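Long-range contacts in arginine kinase (Cydia pomonella granulosis virus, PDB 6VVG), which probably phosphorylates proteins on serine or threonine with ATP, acting as the viral kinase PK-1, whose activity relies on side-to-side dimerization: residues Lys44-Lys49 against Leu88-Tyr93; Asn250-Arg255 against Ile272-Leu277; Ser171-Thr176 against Ile185-Tyr190. One frame throughout, in Å; residues are numbered along the deposited sequence.

Contact 1 (Lys44-Lys49 against Leu88-Tyr93); sequences KRFVCK and LLIMDY. With AMP (adenosine monophosphate), chain C.
Val47 and Met91 face each other on neighbouring strands of the kinase N-lobe sheet, where the strand of the nucleotide-binding lysine runs antiparallel to the one entering the hinge. Val47 N to Met91 O (2.7 Å) and Lys49 N to Leu89 O (2.8 Å) are two of four nearly straight backbone bonds. Met91, at the gatekeeper position, has CG between its backbone N and carbonyl carbon (chi1 61°), which lays this methylene against Val47 CB at 3.6 Å; the next bond is extended and carries SD to the adenine amino group. Branched Val47 turns CG2 to AMP C6 (3.6 Å), an apolar surface suited to a flat base. Asp92 O receives a weak bond from AMP N6, and Val94 N also binds the nucleotide, the usual hinge pattern. Tyr93 brings one ring face over AMP C2, with CD2 3.6 Å from that atom. Lys49 is fully extended, NZ reaching AMP O3P in a weak bond (3.5 Å); its salt bridge goes to Glu60, the familiar Lys-Glu pair. Lys44 NZ forms a salt bridge with Asp92 OD1 (2.6 Å), on the syn side but well out of the carboxylate plane, and His77 binds the same oxygen. Val47, Met91 and Tyr93 make an apolar wall for the base; Lys49, held by Glu60, points its charge toward the phosphate, and Lys44 probably favours ionised Asp92.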
loop_
_atom_site.group_PDB
_atom_site.type_symbol
_atom_site.label_atom_id
_atom_site.label_comp_id
_atom_site.label_asym_id
_atom_site.label_seq_id
_atom_site.Cartn_x
_atom_site.Cartn_y
_atom_site.Cartn_z
ATOM N N LYS A 44 15.675 -17.183 -20.667
ATOM C CA LYS A 44 14.624 -17.178 -19.658
ATOM C C LYS A 44 13.365 -16.483 -20.159
ATOM O O LYS A 44 13.420 -15.414 -20.771
ATOM C CB LYS A 44 15.118 -16.489 -18.387
ATOM C CG LYS A 44 14.139 -16.550 -17.226
ATOM C CD LYS A 44 14.820 -16.175 -15.919
ATOM C CE LYS A 44 13.896 -16.400 -14.730
ATOM N NZ LYS A 44 13.763 -15.175 -13.890
ATOM N N ARG A 45 12.224 -17.108 -19.886
ATOM C CA ARG A 45 10.928 -16.519 -20.174
ATOM C C ARG A 45 10.448 -15.719 -18.971
ATOM O O ARG A 45 10.588 -16.154 -17.824
ATOM C CB ARG A 45 9.904 -17.602 -20.518
ATOM C CG ARG A 45 9.808 -17.905 -21.995
ATOM C CD ARG A 45 11.023 -18.687 -22.475
ATOM N NE ARG A 45 10.802 -19.260 -23.800
ATOM C CZ ARG A 45 11.774 -19.586 -24.646
ATOM N NH1 ARG A 45 13.041 -19.402 -24.306
ATOM N NH2 ARG A 45 11.475 -20.098 -25.833
ATOM N N PHE A 46 9.891 -14.547 -19.236
ATOM C CA PHE A 46 9.283 -13.715 -18.211
ATOM C C PHE A 46 7.826 -13.466 -18.584
ATOM O O PHE A 46 7.373 -13.810 -19.679
ATOM C CB PHE A 46 10.032 -12.377 -18.064
ATOM C CG PHE A 46 11.499 -12.524 -17.731
ATOM C CD1 PHE A 46 11.914 -12.593 -16.413
ATOM C CD2 PHE A 46 12.461 -12.590 -18.733
ATOM C CE1 PHE A 46 13.252 -12.727 -16.092
ATOM C CE2 PHE A 46 13.808 -12.725 -18.415
ATOM C CZ PHE A 46 14.199 -12.796 -17.093
ATOM N N VAL A 47 7.118 -12.771 -17.699
ATOM C CA VAL A 47 5.746 -12.338 -17.935
ATOM C C VAL A 47 5.715 -10.818 -17.859
ATOM O O VAL A 47 6.080 -10.240 -16.826
ATOM C CB VAL A 47 4.775 -12.949 -16.914
ATOM C CG1 VAL A 47 3.433 -12.233 -16.967
ATOM C CG2 VAL A 47 4.610 -14.442 -17.159
ATOM N N CYS A 48 5.282 -10.166 -18.936
ATOM C CA CYS A 48 5.141 -8.712 -18.954
ATOM C C CYS A 48 3.661 -8.351 -18.958
ATOM O O CYS A 48 2.934 -8.722 -19.886
ATOM C CB CYS A 48 5.832 -8.088 -20.167
ATOM S SG CYS A 48 5.511 -6.300 -20.302
ATOM N N LYS A 49 3.221 -7.632 -17.929
ATOM C CA LYS A 49 1.832 -7.238 -17.734
ATOM C C LYS A 49 1.718 -5.749 -18.025
ATOM O O LYS A 49 2.400 -4.938 -17.388
ATOM C CB LYS A 49 1.397 -7.552 -16.304
ATOM C CG LYS A 49 0.033 -7.053 -15.898
ATOM C CD LYS A 49 -0.325 -7.617 -14.524
ATOM C CE LYS A 49 -1.802 -7.456 -14.218
ATOM N NZ LYS A 49 -2.123 -7.842 -12.813
ATOM N N LEU A 88 4.138 -0.971 -16.947
ATOM C CA LEU A 88 4.646 -2.308 -17.204
ATOM C C LEU A 88 5.074 -2.985 -15.912
ATOM O O LEU A 88 5.734 -2.371 -15.071
ATOM C CB LEU A 88 5.850 -2.257 -18.140
ATOM C CG LEU A 88 5.759 -1.485 -19.453
ATOM C CD1 LEU A 88 6.957 -1.841 -20.345
ATOM C CD2 LEU A 88 4.455 -1.791 -20.145
ATOM N N LEU A 89 4.726 -4.260 -15.775
ATOM C CA LEU A 89 5.269 -5.118 -14.731
ATOM C C LEU A 89 5.916 -6.323 -15.400
ATOM O O LEU A 89 5.233 -7.093 -16.081
ATOM C CB LEU A 89 4.189 -5.574 -13.751
ATOM C CG LEU A 89 3.595 -4.573 -12.763
ATOM C CD1 LEU A 89 2.668 -3.623 -13.485
ATOM C CD2 LEU A 89 2.864 -5.317 -11.654
ATOM N N ILE A 90 7.224 -6.485 -15.216
ATOM C CA ILE A 90 7.960 -7.626 -15.756
ATOM C C ILE A 90 8.277 -8.556 -14.594
ATOM O O ILE A 90 9.047 -8.199 -13.692
ATOM C CB ILE A 90 9.234 -7.196 -16.495
ATOM C CG1 ILE A 90 8.872 -6.274 -17.661
ATOM C CG2 ILE A 90 9.989 -8.420 -16.993
ATOM C CD1 ILE A 90 10.068 -5.719 -18.406
ATOM N N MET A 91 7.689 -9.750 -14.621
ATOM C CA MET A 91 7.736 -10.694 -13.517
ATOM C C MET A 91 8.169 -12.062 -14.030
ATOM O O MET A 91 8.225 -12.311 -15.237
ATOM C CB MET A 91 6.367 -10.804 -12.831
ATOM C CG MET A 91 5.260 -11.302 -13.762
ATOM S SD MET A 91 3.632 -11.340 -12.985
ATOM C CE MET A 91 3.480 -9.645 -12.427
ATOM N N ASP A 92 8.478 -12.951 -13.092
ATOM C CA ASP A 92 8.837 -14.312 -13.457
ATOM C C ASP A 92 7.656 -15.020 -14.114
ATOM O O ASP A 92 6.492 -14.735 -13.819
ATOM C CB ASP A 92 9.267 -15.107 -12.221
ATOM C CG ASP A 92 10.712 -14.870 -11.835
ATOM O OD1 ASP A 92 11.526 -14.517 -12.712
ATOM O OD2 ASP A 92 11.035 -15.051 -10.643
ATOM N N TYR A 93 7.970 -15.947 -15.021
ATOM C CA TYR A 93 7.035 -16.982 -15.450
ATOM C C TYR A 93 7.248 -18.182 -14.536
ATOM O O TYR A 93 8.347 -18.742 -14.503
ATOM C CB TYR A 93 7.268 -17.363 -16.915
ATOM C CG TYR A 93 6.269 -18.363 -17.464
ATOM C CD1 TYR A 93 6.284 -19.689 -17.052
ATOM C CD2 TYR A 93 5.308 -17.978 -18.392
ATOM C CE1 TYR A 93 5.371 -20.603 -17.544
ATOM C CE2 TYR A 93 4.394 -18.887 -18.893
ATOM C CZ TYR A 93 4.430 -20.197 -18.465
ATOM O OH TYR A 93 3.523 -21.108 -18.958
HETATM P P AMP C . -3.078 -12.470 -14.296
HETATM O O1P AMP C . -4.583 -12.518 -14.148
HETATM O O2P AMP C . -2.493 -13.558 -13.429
HETATM O O3P AMP C . -2.630 -11.050 -14.041
HETATM O "O5'" AMP C . -2.677 -12.810 -15.800
HETATM C "C5'" AMP C . -3.567 -13.515 -16.651
HETATM C "C4'" AMP C . -3.145 -14.953 -16.838
HETATM O "O4'" AMP C . -1.769 -15.013 -17.305
HETATM C "C3'" AMP C . -3.138 -15.823 -15.590
HETATM O "O3'" AMP C . -4.430 -16.277 -15.222
HETATM C "C2'" AMP C . -2.188 -16.940 -15.992
HETATM O "O2'" AMP C . -2.820 -17.843 -16.888
HETATM C "C1'" AMP C . -1.127 -16.149 -16.758
HETATM N N9 AMP C . -0.059 -15.686 -15.854
HETATM C C8 AMP C . -0.144 -14.581 -15.108
HETATM N N7 AMP C . 0.984 -14.470 -14.405
HETATM C C5 AMP C . 1.767 -15.513 -14.716
HETATM C C6 AMP C . 3.019 -15.874 -14.280
HETATM N N6 AMP C . 3.942 -15.270 -13.340
HETATM N N1 AMP C . 3.595 -16.973 -14.743
HETATM C C2 AMP C . 2.943 -17.739 -15.650
HETATM N N3 AMP C . 1.708 -17.388 -16.082
HETATM C C4 AMP C . 1.124 -16.271 -15.609
HETATM O O HOH W 1 10.671 -16.353 -15.198
#

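Contact 2 (Asn250-Arg255 against Ile272-Leu277); sequences NDFVRR and IKHPFL
Phe252 and His274 carry most of this contact, and they meet in two ways. The edge of the Phe252 ring is directed at the imidazole face in an offset edge-to-face pair, with centroids 5.4 Å apart and planes at 62°. Nearer the backbone, Phe252 CA lies over the same ring, 3.9 Å from its centroid, as a CH-pi contact. Pro275 CD covers the opposite face, so the imidazole is sandwiched between the helix and its own chain. Its two nitrogens pin the rotation: NE2 donates to Asp251 OD2 at 2.9 Å, close to the ring plane and on the anti side of the carboxylate, whereas ND1 accepts the backbone N-H of Phe276 (N to ND1 3.0 Å), with the donor tilted from the ring plane. Histidine suits this place because one ring can both donate and accept, a pattern consistent with a neutral imidazole protonated on NE2. One helical turn on from Asp251, Arg255 lays an extended chain back so that NE forms a salt bridge with Asp251 OD2 (3.0 Å), the oxygen His274 uses; its hydrogen bonds are weak, but its charge probably helps keep the acceptor a carboxylate. His274, Pro275 and Phe276 form the His-Pro-Phe motif found near the end of many protein kinase domains, here holding the 3-10 turn 275-277 against helix 247-256. The third aromatic, Phe276, has CG anti to its backbone N (chi1 180°), which brings CD2 over the rim of one Phe252 face, 3.7 Å from Phe252 CG. Those two rings lie obliquely, at 40°. Leu277 meets the far end of the Phe252 ring, its CD1 3.7 Å from CE1. Ile122 of helix 115-133 touches Phe252, Phe276 and Leu277, and Leu207 packs on Phe276.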
loop_
_atom_site.group_PDB
_atom_site.type_symbol
_atom_site.label_atom_id
_atom_site.label_comp_id
_atom_site.label_asym_id
_atom_site.label_seq_id
_atom_site.Cartn_x
_atom_site.Cartn_y
_atom_site.Cartn_z
ATOM N N ASN A 250 -14.630 -32.689 4.880
ATOM C CA ASN A 250 -15.964 -32.105 4.853
ATOM C C ASN A 250 -16.145 -31.118 5.997
ATOM O O ASN A 250 -16.593 -29.989 5.785
ATOM C CB ASN A 250 -17.020 -33.205 4.908
ATOM C CG ASN A 250 -17.357 -33.748 3.535
ATOM O OD1 ASN A 250 -17.923 -33.044 2.696
ATOM N ND2 ASN A 250 -17.000 -35.002 3.292
ATOM N N ASP A 251 -15.767 -31.510 7.216
ATOM C CA ASP A 251 -15.897 -30.595 8.345
ATOM C C ASP A 251 -15.123 -29.305 8.107
ATOM O O ASP A 251 -15.549 -28.233 8.554
ATOM C CB ASP A 251 -15.415 -31.269 9.629
ATOM C CG ASP A 251 -15.874 -30.542 10.874
ATOM O OD1 ASP A 251 -17.094 -30.517 11.134
ATOM O OD2 ASP A 251 -15.014 -29.986 11.589
ATOM N N PHE A 252 -13.994 -29.387 7.401
ATOM C CA PHE A 252 -13.212 -28.192 7.103
ATOM C C PHE A 252 -14.018 -27.206 6.265
ATOM O O PHE A 252 -14.140 -26.029 6.620
ATOM C CB PHE A 252 -11.917 -28.585 6.388
ATOM C CG PHE A 252 -11.002 -27.427 6.100
ATOM C CD1 PHE A 252 -10.324 -26.787 7.127
ATOM C CD2 PHE A 252 -10.816 -26.980 4.801
ATOM C CE1 PHE A 252 -9.482 -25.720 6.863
ATOM C CE2 PHE A 252 -9.976 -25.912 4.532
ATOM C CZ PHE A 252 -9.307 -25.286 5.563
ATOM N N VAL A 253 -14.590 -27.668 5.149
ATOM C CA VAL A 253 -15.241 -26.731 4.240
ATOM C C VAL A 253 -16.532 -26.203 4.851
ATOM O O VAL A 253 -16.892 -25.034 4.657
ATOM C CB VAL A 253 -15.477 -27.373 2.859
ATOM C CG1 VAL A 253 -14.145 -27.819 2.254
ATOM C CG2 VAL A 253 -16.451 -28.532 2.951
ATOM N N ARG A 254 -17.245 -27.041 5.609
ATOM C CA ARG A 254 -18.427 -26.541 6.306
ATOM C C ARG A 254 -18.063 -25.340 7.172
ATOM O O ARG A 254 -18.697 -24.280 7.099
ATOM C CB ARG A 254 -19.056 -27.624 7.189
ATOM C CG ARG A 254 -19.270 -28.986 6.565
ATOM C CD ARG A 254 -20.327 -28.978 5.454
ATOM N NE ARG A 254 -20.977 -30.283 5.334
ATOM C CZ ARG A 254 -22.290 -30.460 5.225
ATOM N NH1 ARG A 254 -22.791 -31.685 5.132
ATOM N NH2 ARG A 254 -23.102 -29.413 5.190
ATOM N N ARG A 255 -17.044 -25.504 8.024
ATOM C CA ARG A 255 -16.658 -24.453 8.959
ATOM C C ARG A 255 -15.947 -23.305 8.262
ATOM O O ARG A 255 -15.987 -22.176 8.760
ATOM C CB ARG A 255 -15.782 -25.044 10.070
ATOM C CG ARG A 255 -16.512 -26.119 10.882
ATOM C CD ARG A 255 -15.722 -26.639 12.083
ATOM N NE ARG A 255 -16.488 -27.652 12.811
ATOM C CZ ARG A 255 -17.137 -27.427 13.949
ATOM N NH1 ARG A 255 -17.103 -26.225 14.510
ATOM N NH2 ARG A 255 -17.814 -28.407 14.534
ATOM N N ILE A 272 -5.591 -22.993 10.431
ATOM C CA ILE A 272 -4.405 -23.838 10.445
ATOM C C ILE A 272 -4.461 -24.903 11.530
ATOM O O ILE A 272 -3.721 -25.890 11.459
ATOM C CB ILE A 272 -3.158 -22.947 10.596
ATOM C CG1 ILE A 272 -1.909 -23.675 10.099
ATOM C CG2 ILE A 272 -2.980 -22.506 12.044
ATOM C CD1 ILE A 272 -1.879 -23.887 8.603
ATOM N N LYS A 273 -5.332 -24.750 12.522
ATOM C CA LYS A 273 -5.436 -25.719 13.604
ATOM C C LYS A 273 -6.562 -26.727 13.403
ATOM O O LYS A 273 -6.757 -27.592 14.261
ATOM C CB LYS A 273 -5.625 -24.990 14.940
ATOM C CG LYS A 273 -4.359 -24.318 15.459
ATOM C CD LYS A 273 -4.605 -23.537 16.750
ATOM C CE LYS A 273 -3.303 -22.942 17.281
ATOM N NZ LYS A 273 -3.371 -22.641 18.739
ATOM N N HIS A 274 -7.297 -26.652 12.299
ATOM C CA HIS A 274 -8.380 -27.597 12.073
ATOM C C HIS A 274 -7.814 -28.985 11.780
ATOM O O HIS A 274 -6.773 -29.104 11.127
ATOM C CB HIS A 274 -9.259 -27.141 10.910
ATOM C CG HIS A 274 -10.489 -27.973 10.729
ATOM N ND1 HIS A 274 -10.512 -29.113 9.955
ATOM C CD2 HIS A 274 -11.736 -27.842 11.240
ATOM C CE1 HIS A 274 -11.721 -29.644 9.991
ATOM N NE2 HIS A 274 -12.481 -28.893 10.766
ATOM N N PRO A 275 -8.472 -30.053 12.254
ATOM C CA PRO A 275 -7.935 -31.406 12.012
ATOM C C PRO A 275 -7.527 -31.657 10.570
ATOM O O PRO A 275 -6.486 -32.278 10.330
ATOM C CB PRO A 275 -9.095 -32.315 12.442
ATOM C CG PRO A 275 -9.724 -31.546 13.601
ATOM C CD PRO A 275 -9.659 -30.078 13.138
ATOM N N PHE A 276 -8.310 -31.181 9.600
ATOM C CA PHE A 276 -7.996 -31.453 8.202
ATOM C C PHE A 276 -6.568 -31.052 7.860
ATOM O O PHE A 276 -5.864 -31.779 7.152
ATOM C CB PHE A 276 -8.971 -30.714 7.291
ATOM C CG PHE A 276 -8.715 -30.932 5.828
ATOM C CD1 PHE A 276 -8.683 -32.209 5.308
ATOM C CD2 PHE A 276 -8.508 -29.857 4.975
ATOM C CE1 PHE A 276 -8.454 -32.422 3.962
ATOM C CE2 PHE A 276 -8.274 -30.063 3.626
ATOM C CZ PHE A 276 -8.248 -31.348 3.121
ATOM N N LEU A 277 -6.127 -29.897 8.345
ATOM C CA LEU A 277 -4.811 -29.369 8.012
ATOM C C LEU A 277 -3.723 -29.841 8.967
ATOM O O LEU A 277 -2.555 -29.492 8.769
ATOM C CB LEU A 277 -4.859 -27.841 7.991
ATOM C CG LEU A 277 -5.907 -27.253 7.044
ATOM C CD1 LEU A 277 -5.766 -25.739 6.951
ATOM C CD2 LEU A 277 -5.813 -27.884 5.658
#

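Contact 3 (Ser171-Thr176 against Ile185-Tyr190); sequences SFYDGT and IRHEAY
The rings of Tyr173 and His187 form an offset stack, centroids 4.1 Å apart and planes at 29°, with His187 CE1 over one face of the phenol ring. At the edge of Tyr173, in its plane, lies the carbonyl of Ile185, which takes a bond from Tyr173 OH to O of 2.5 Å; Ser171 O lies at the imidazole edge. The second phenol, Tyr190, carries Ser171 CB over the centre of one face, 3.7 Å from the ring centroid, a CH-pi contact that suits a small side chain. Tyr190 OH in turn sits over a face of Phe172, 3.3 Å from CE1, and donates to Asp174 OD1 at 3.0 Å, reaching that oxygen from above the carboxylate plane. Ser171 holds OG between its backbone N and carbonyl carbon (chi1 69°), turning it to Glu188 O at 2.5 Å. A water spans Ser171 N and His187 O. Ser171-Thr176 belongs to the activation segment and packs on the loop that follows its closing helix. His187, with positive phi, is the C-prime residue of the Schellman motif that ends helix 182-185. Tyr173 binds a carbonyl at the helix end, Ser171 one in the loop. Asp174 also forms salt bridges with Lys184 and Arg165. Between these two segments, hydroxyls, ring faces and a water make the links, and the two cations probably hold Asp174 ionised.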
loop_
_atom_site.group_PDB
_atom_site.type_symbol
_atom_site.label_atom_id
_atom_site.label_comp_id
_atom_site.label_asym_id
_atom_site.label_seq_id
_atom_site.Cartn_x
_atom_site.Cartn_y
_atom_site.Cartn_z
ATOM N N SER A 171 -14.739 -0.944 1.697
ATOM C CA SER A 171 -14.746 -1.887 0.590
ATOM C C SER A 171 -15.780 -1.487 -0.460
ATOM O O SER A 171 -16.731 -0.750 -0.190
ATOM C CB SER A 171 -15.036 -3.303 1.087
ATOM O OG SER A 171 -16.374 -3.413 1.540
ATOM N N PHE A 172 -15.568 -1.987 -1.676
ATOM C CA PHE A 172 -16.510 -1.867 -2.777
ATOM C C PHE A 172 -16.511 -3.197 -3.520
ATOM O O PHE A 172 -15.702 -4.088 -3.247
ATOM C CB PHE A 172 -16.161 -0.693 -3.708
ATOM C CG PHE A 172 -14.729 -0.669 -4.153
ATOM C CD1 PHE A 172 -13.709 -0.376 -3.261
ATOM C CD2 PHE A 172 -14.403 -0.923 -5.473
ATOM C CE1 PHE A 172 -12.390 -0.357 -3.677
ATOM C CE2 PHE A 172 -13.088 -0.900 -5.896
ATOM C CZ PHE A 172 -12.081 -0.619 -4.997
ATOM N N TYR A 173 -17.430 -3.329 -4.474
ATOM C CA TYR A 173 -17.670 -4.609 -5.137
ATOM C C TYR A 173 -16.668 -4.849 -6.273
ATOM O O TYR A 173 -17.023 -4.964 -7.446
ATOM C CB TYR A 173 -19.101 -4.656 -5.655
ATOM C CG TYR A 173 -20.172 -4.798 -4.598
ATOM C CD1 TYR A 173 -19.893 -5.360 -3.359
ATOM C CD2 TYR A 173 -21.473 -4.377 -4.849
ATOM C CE1 TYR A 173 -20.881 -5.497 -2.396
ATOM C CE2 TYR A 173 -22.469 -4.514 -3.894
ATOM C CZ TYR A 173 -22.166 -5.078 -2.672
ATOM O OH TYR A 173 -23.148 -5.214 -1.717
ATOM N N ASP A 174 -15.394 -4.923 -5.903
ATOM C CA ASP A 174 -14.358 -5.328 -6.842
ATOM C C ASP A 174 -14.118 -6.833 -6.731
ATOM O O ASP A 174 -14.432 -7.464 -5.721
ATOM C CB ASP A 174 -13.063 -4.548 -6.595
ATOM C CG ASP A 174 -12.455 -4.820 -5.230
ATOM O OD1 ASP A 174 -13.152 -5.358 -4.343
ATOM O OD2 ASP A 174 -11.267 -4.480 -5.043
ATOM N N GLY A 175 -13.582 -7.410 -7.798
ATOM C CA GLY A 175 -13.328 -8.838 -7.815
ATOM C C GLY A 175 -14.502 -9.631 -8.358
ATOM O O GLY A 175 -15.370 -9.120 -9.073
ATOM N N THR A 176 -14.531 -10.910 -7.995
ATOM C CA THR A 176 -15.499 -11.854 -8.540
ATOM C C THR A 176 -16.604 -12.121 -7.525
ATOM O O THR A 176 -16.344 -12.631 -6.428
ATOM C CB THR A 176 -14.816 -13.159 -8.943
ATOM O OG1 THR A 176 -13.658 -12.867 -9.736
ATOM C CG2 THR A 176 -15.764 -14.044 -9.741
ATOM N N ILE A 185 -20.131 -8.681 0.875
ATOM C CA ILE A 185 -21.440 -8.348 0.322
ATOM C C ILE A 185 -22.055 -7.189 1.095
ATOM O O ILE A 185 -22.688 -6.301 0.512
ATOM C CB ILE A 185 -22.362 -9.584 0.335
ATOM C CG1 ILE A 185 -21.850 -10.641 -0.647
ATOM C CG2 ILE A 185 -23.790 -9.183 -0.005
ATOM C CD1 ILE A 185 -22.403 -12.033 -0.402
ATOM N N ARG A 186 -21.867 -7.172 2.415
ATOM C CA ARG A 186 -22.445 -6.157 3.285
ATOM C C ARG A 186 -21.547 -4.930 3.432
ATOM O O ARG A 186 -21.750 -4.128 4.352
ATOM C CB ARG A 186 -22.749 -6.761 4.659
ATOM C CG ARG A 186 -23.758 -7.907 4.617
ATOM C CD ARG A 186 -24.274 -8.289 6.000
ATOM N NE ARG A 186 -23.201 -8.661 6.919
ATOM C CZ ARG A 186 -22.861 -9.913 7.207
ATOM N NH1 ARG A 186 -23.507 -10.928 6.650
ATOM N NH2 ARG A 186 -21.871 -10.153 8.055
ATOM N N HIS A 187 -20.570 -4.767 2.541
ATOM C CA HIS A 187 -19.710 -3.583 2.511
ATOM C C HIS A 187 -19.014 -3.342 3.850
ATOM O O HIS A 187 -18.865 -2.201 4.292
ATOM C CB HIS A 187 -20.497 -2.335 2.094
ATOM C CG HIS A 187 -20.947 -2.345 0.665
ATOM N ND1 HIS A 187 -20.084 -2.146 -0.392
ATOM C CD2 HIS A 187 -22.174 -2.524 0.121
ATOM C CE1 HIS A 187 -20.760 -2.208 -1.526
ATOM N NE2 HIS A 187 -22.029 -2.437 -1.242
ATOM N N GLU A 188 -18.580 -4.414 4.505
ATOM C CA GLU A 188 -17.675 -4.260 5.632
ATOM C C GLU A 188 -16.290 -3.861 5.130
ATOM O O GLU A 188 -15.949 -4.044 3.958
ATOM C CB GLU A 188 -17.591 -5.553 6.444
ATOM C CG GLU A 188 -18.873 -5.922 7.168
ATOM C CD GLU A 188 -18.653 -6.968 8.252
ATOM O OE1 GLU A 188 -17.494 -7.192 8.658
ATOM O OE2 GLU A 188 -19.647 -7.574 8.695
ATOM N N ALA A 189 -15.485 -3.304 6.034
ATOM C CA ALA A 189 -14.125 -2.917 5.677
ATOM C C ALA A 189 -13.328 -4.131 5.206
ATOM O O ALA A 189 -13.583 -5.266 5.615
ATOM C CB ALA A 189 -13.427 -2.266 6.871
ATOM N N TYR A 190 -12.361 -3.883 4.322
ATOM C CA TYR A 190 -11.464 -4.945 3.883
ATOM C C TYR A 190 -10.793 -5.589 5.090
ATOM O O TYR A 190 -10.264 -4.897 5.966
ATOM C CB TYR A 190 -10.417 -4.389 2.917
ATOM C CG TYR A 190 -10.977 -4.111 1.541
ATOM C CD1 TYR A 190 -11.583 -5.121 0.798
ATOM C CD2 TYR A 190 -10.908 -2.845 0.984
ATOM C CE1 TYR A 190 -12.106 -4.874 -0.456
ATOM C CE2 TYR A 190 -11.424 -2.586 -0.274
ATOM C CZ TYR A 190 -12.028 -3.603 -0.986
ATOM O OH TYR A 190 -12.544 -3.354 -2.238
HETATM O O HOH W 2 -16.644 -0.640 4.042
#

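Contacts 1 and 2 are both largely buried and lie on opposite sides of the chain's centre, their centres about 36 Å apart; contact 3 is only partly buried, and its nearest atoms are about 12 Å from contact 1 and 13 Å from contact 2. None shares a strand or helix with another. In the N-lobe, regular backbone pairing builds contact 1 and leaves side chains and a hinge carbonyl for the nucleotide. Contact 2, remote from the nucleotide, joins a helix to the chain end through an aromatic cluster and a histidine-carboxylate bond. Contact 3 joins two irregular loops, so side-chain hydroxyls and stacked rings do the work of backbone bonds.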